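Local atomic coordinates of putative uncharacterized protein (Chaetomium thermophilum, PDB entry 5F5T), a protein that is probably required for pre-mRNA splicing as a member of the PRP38 family of spliceosomal proteins. Residues F125-T130 with Y137-P142. Sequence-based numbering, arbitrary orientation.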
loop_
_atom_site.group_PDB
_atom_site.type_symbol
_atom_site.label_atom_id
_atom_site.label_comp_id
_atom_site.label_asym_id
_atom_site.label_seq_id
_atom_site.Cartn_x
_atom_site.Cartn_y
_atom_site.Cartn_z
ATOM N N PHE A 125 1.152 -6.037 0.641
ATOM C CA PHE A 125 0.671 -5.907 -0.732
ATOM C C PHE A 125 -0.591 -6.745 -0.916
ATOM O O PHE A 125 -1.627 -6.245 -1.365
ATOM C CB PHE A 125 1.756 -6.347 -1.717
ATOM C CG PHE A 125 1.423 -6.088 -3.164
ATOM C CD1 PHE A 125 0.734 -4.950 -3.545
ATOM C CD2 PHE A 125 1.810 -6.988 -4.145
ATOM C CE1 PHE A 125 0.436 -4.715 -4.879
ATOM C CE2 PHE A 125 1.514 -6.760 -5.479
ATOM C CZ PHE A 125 0.827 -5.621 -5.846
ATOM N N TYR A 126 -0.507 -8.008 -0.508
ATOM C CA TYR A 126 -1.612 -8.946 -0.646
ATOM C C TYR A 126 -2.837 -8.481 0.133
ATOM O O TYR A 126 -3.972 -8.624 -0.326
ATOM C CB TYR A 126 -1.186 -10.340 -0.180
ATOM C CG TYR A 126 -2.257 -11.387 -0.372
ATOM C CD1 TYR A 126 -2.471 -11.965 -1.615
ATOM C CD2 TYR A 126 -3.062 -11.788 0.685
ATOM C CE1 TYR A 126 -3.453 -12.917 -1.799
ATOM C CE2 TYR A 126 -4.045 -12.739 0.511
ATOM C CZ TYR A 126 -4.238 -13.301 -0.733
ATOM O OH TYR A 126 -5.219 -14.249 -0.912
ATOM N N ILE A 127 -2.599 -7.934 1.321
ATOM C CA ILE A 127 -3.677 -7.421 2.151
ATOM C C ILE A 127 -4.368 -6.254 1.451
ATOM O O ILE A 127 -5.595 -6.194 1.400
ATOM C CB ILE A 127 -3.166 -6.980 3.533
ATOM C CG1 ILE A 127 -2.838 -8.208 4.385
ATOM C CG2 ILE A 127 -4.200 -6.109 4.239
ATOM C CD1 ILE A 127 -2.420 -7.884 5.805
ATOM N N ARG A 128 -3.576 -5.346 0.889
ATOM C CA ARG A 128 -4.131 -4.208 0.162
ATOM C C ARG A 128 -4.965 -4.688 -1.023
ATOM O O ARG A 128 -5.990 -4.094 -1.363
ATOM C CB ARG A 128 -3.018 -3.272 -0.315
ATOM C CG ARG A 128 -3.500 -2.166 -1.243
ATOM C CD ARG A 128 -4.337 -1.160 -0.464
ATOM N NE ARG A 128 -4.825 -0.058 -1.290
ATOM C CZ ARG A 128 -5.830 -0.146 -2.156
ATOM N NH1 ARG A 128 -6.467 -1.295 -2.329
ATOM N NH2 ARG A 128 -6.192 0.916 -2.856
ATOM N N LEU A 129 -4.508 -5.764 -1.652
ATOM C CA LEU A 129 -5.217 -6.346 -2.784
ATOM C C LEU A 129 -6.542 -7.014 -2.408
ATOM O O LEU A 129 -7.516 -6.908 -3.151
ATOM C CB LEU A 129 -4.326 -7.363 -3.496
ATOM C CG LEU A 129 -3.094 -6.796 -4.202
ATOM C CD1 LEU A 129 -2.287 -7.918 -4.841
ATOM C CD2 LEU A 129 -3.491 -5.752 -5.232
ATOM N N THR A 130 -6.578 -7.707 -1.270
ATOM C CA THR A 130 -7.691 -8.620 -0.989
ATOM C C THR A 130 -8.607 -8.279 0.189
ATOM O O THR A 130 -9.587 -8.984 0.424
ATOM C CB THR A 130 -7.158 -10.043 -0.725
ATOM O OG1 THR A 130 -6.367 -10.040 0.471
ATOM C CG2 THR A 130 -6.314 -10.521 -1.892
ATOM N N TYR A 137 -6.603 -0.252 6.354
ATOM C CA TYR A 137 -6.042 0.884 7.072
ATOM C C TYR A 137 -5.554 0.435 8.447
ATOM O O TYR A 137 -4.412 0.716 8.832
ATOM C CB TYR A 137 -7.070 2.007 7.216
ATOM C CG TYR A 137 -7.328 2.761 5.932
ATOM C CD1 TYR A 137 -6.342 3.550 5.354
ATOM C CD2 TYR A 137 -8.568 2.700 5.308
ATOM C CE1 TYR A 137 -6.581 4.240 4.177
ATOM C CE2 TYR A 137 -8.814 3.384 4.138
ATOM C CZ TYR A 137 -7.822 4.154 3.575
ATOM O OH TYR A 137 -8.071 4.838 2.407
ATOM N N THR A 138 -6.411 -0.280 9.174
ATOM C CA THR A 138 -6.083 -0.697 10.537
ATOM C C THR A 138 -4.862 -1.621 10.583
ATOM O O THR A 138 -4.015 -1.488 11.461
ATOM C CB THR A 138 -7.266 -1.410 11.226
ATOM O OG1 THR A 138 -7.677 -2.533 10.439
ATOM C CG2 THR A 138 -8.437 -0.459 11.396
ATOM N N LEU A 139 -4.785 -2.563 9.646
ATOM C CA LEU A 139 -3.672 -3.512 9.601
ATOM C C LEU A 139 -2.365 -2.883 9.151
ATOM O O LEU A 139 -1.324 -3.124 9.755
ATOM C CB LEU A 139 -3.997 -4.691 8.678
ATOM C CG LEU A 139 -5.113 -5.646 9.102
ATOM C CD1 LEU A 139 -5.544 -6.515 7.933
ATOM C CD2 LEU A 139 -4.652 -6.499 10.267
ATOM N N LEU A 140 -2.415 -2.095 8.081
ATOM C CA LEU A 140 -1.189 -1.596 7.462
ATOM C C LEU A 140 -0.612 -0.344 8.115
ATOM O O LEU A 140 0.604 -0.184 8.160
ATOM C CB LEU A 140 -1.418 -1.320 5.978
ATOM C CG LEU A 140 -1.831 -2.528 5.144
ATOM C CD1 LEU A 140 -1.750 -2.203 3.660
ATOM C CD2 LEU A 140 -0.964 -3.725 5.489
ATOM N N GLU A 141 -1.465 0.534 8.633
ATOM C CA GLU A 141 -0.964 1.799 9.176
ATOM C C GLU A 141 0.083 1.675 10.299
ATOM O O GLU A 141 0.972 2.521 10.389
ATOM C CB GLU A 141 -2.131 2.661 9.665
ATOM C CG GLU A 141 -2.856 3.377 8.535
ATOM C CD GLU A 141 -3.897 4.363 9.021
ATOM O OE1 GLU A 141 -4.292 4.287 10.204
ATOM O OE2 GLU A 141 -4.320 5.217 8.213
ATOM N N PRO A 142 0.008 0.625 11.146
ATOM C CA PRO A 142 1.078 0.542 12.150
ATOM C C PRO A 142 2.482 0.404 11.564
ATOM O O PRO A 142 3.451 0.799 12.213
ATOM C CB PRO A 142 0.707 -0.712 12.945
ATOM C CG PRO A 142 -0.767 -0.786 12.838
ATOM C CD PRO A 142 -1.084 -0.320 11.446
#
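I127 on helix 117-130 faces L139 and L140 on helix 133-140, the next helix in the chain, and the nearest CA atoms across the contact, those of I127 and L140, are 8.3 Å apart. I127 and L140 share the larger part of the contact. With CG1 of I127 beside the backbone N and anti to the carbonyl carbon (chi1 -73°), CG2 is left anti to the N, and both branches reach L139 CD1, at 4.0 Å from I127 CG2 and 4.0 Å from I127 CD1; the two side chains cross at about a right angle. I127 CG2 also meets L140 CD2 at 4.2 Å, so this one methyl touches both leucines. L140 sends its other methyl to R128, with CD1 4.3 Å from R128 CB. The arginine thus offers only the base of its chain here; its guanidinium is held by the carbonyls of L170 and W182 and makes a cation-pi contact with W182. Around the contact, I127 also packs on L109 and L139 on Y110, both of helix 102-115, while L140 rests on I167 and L171 of helix 163-172. Contacts between aliphatic carbons alone therefore join the two segments, a mostly buried apolar seam between consecutive helices, with the charge of R128 directed to partners beyond it.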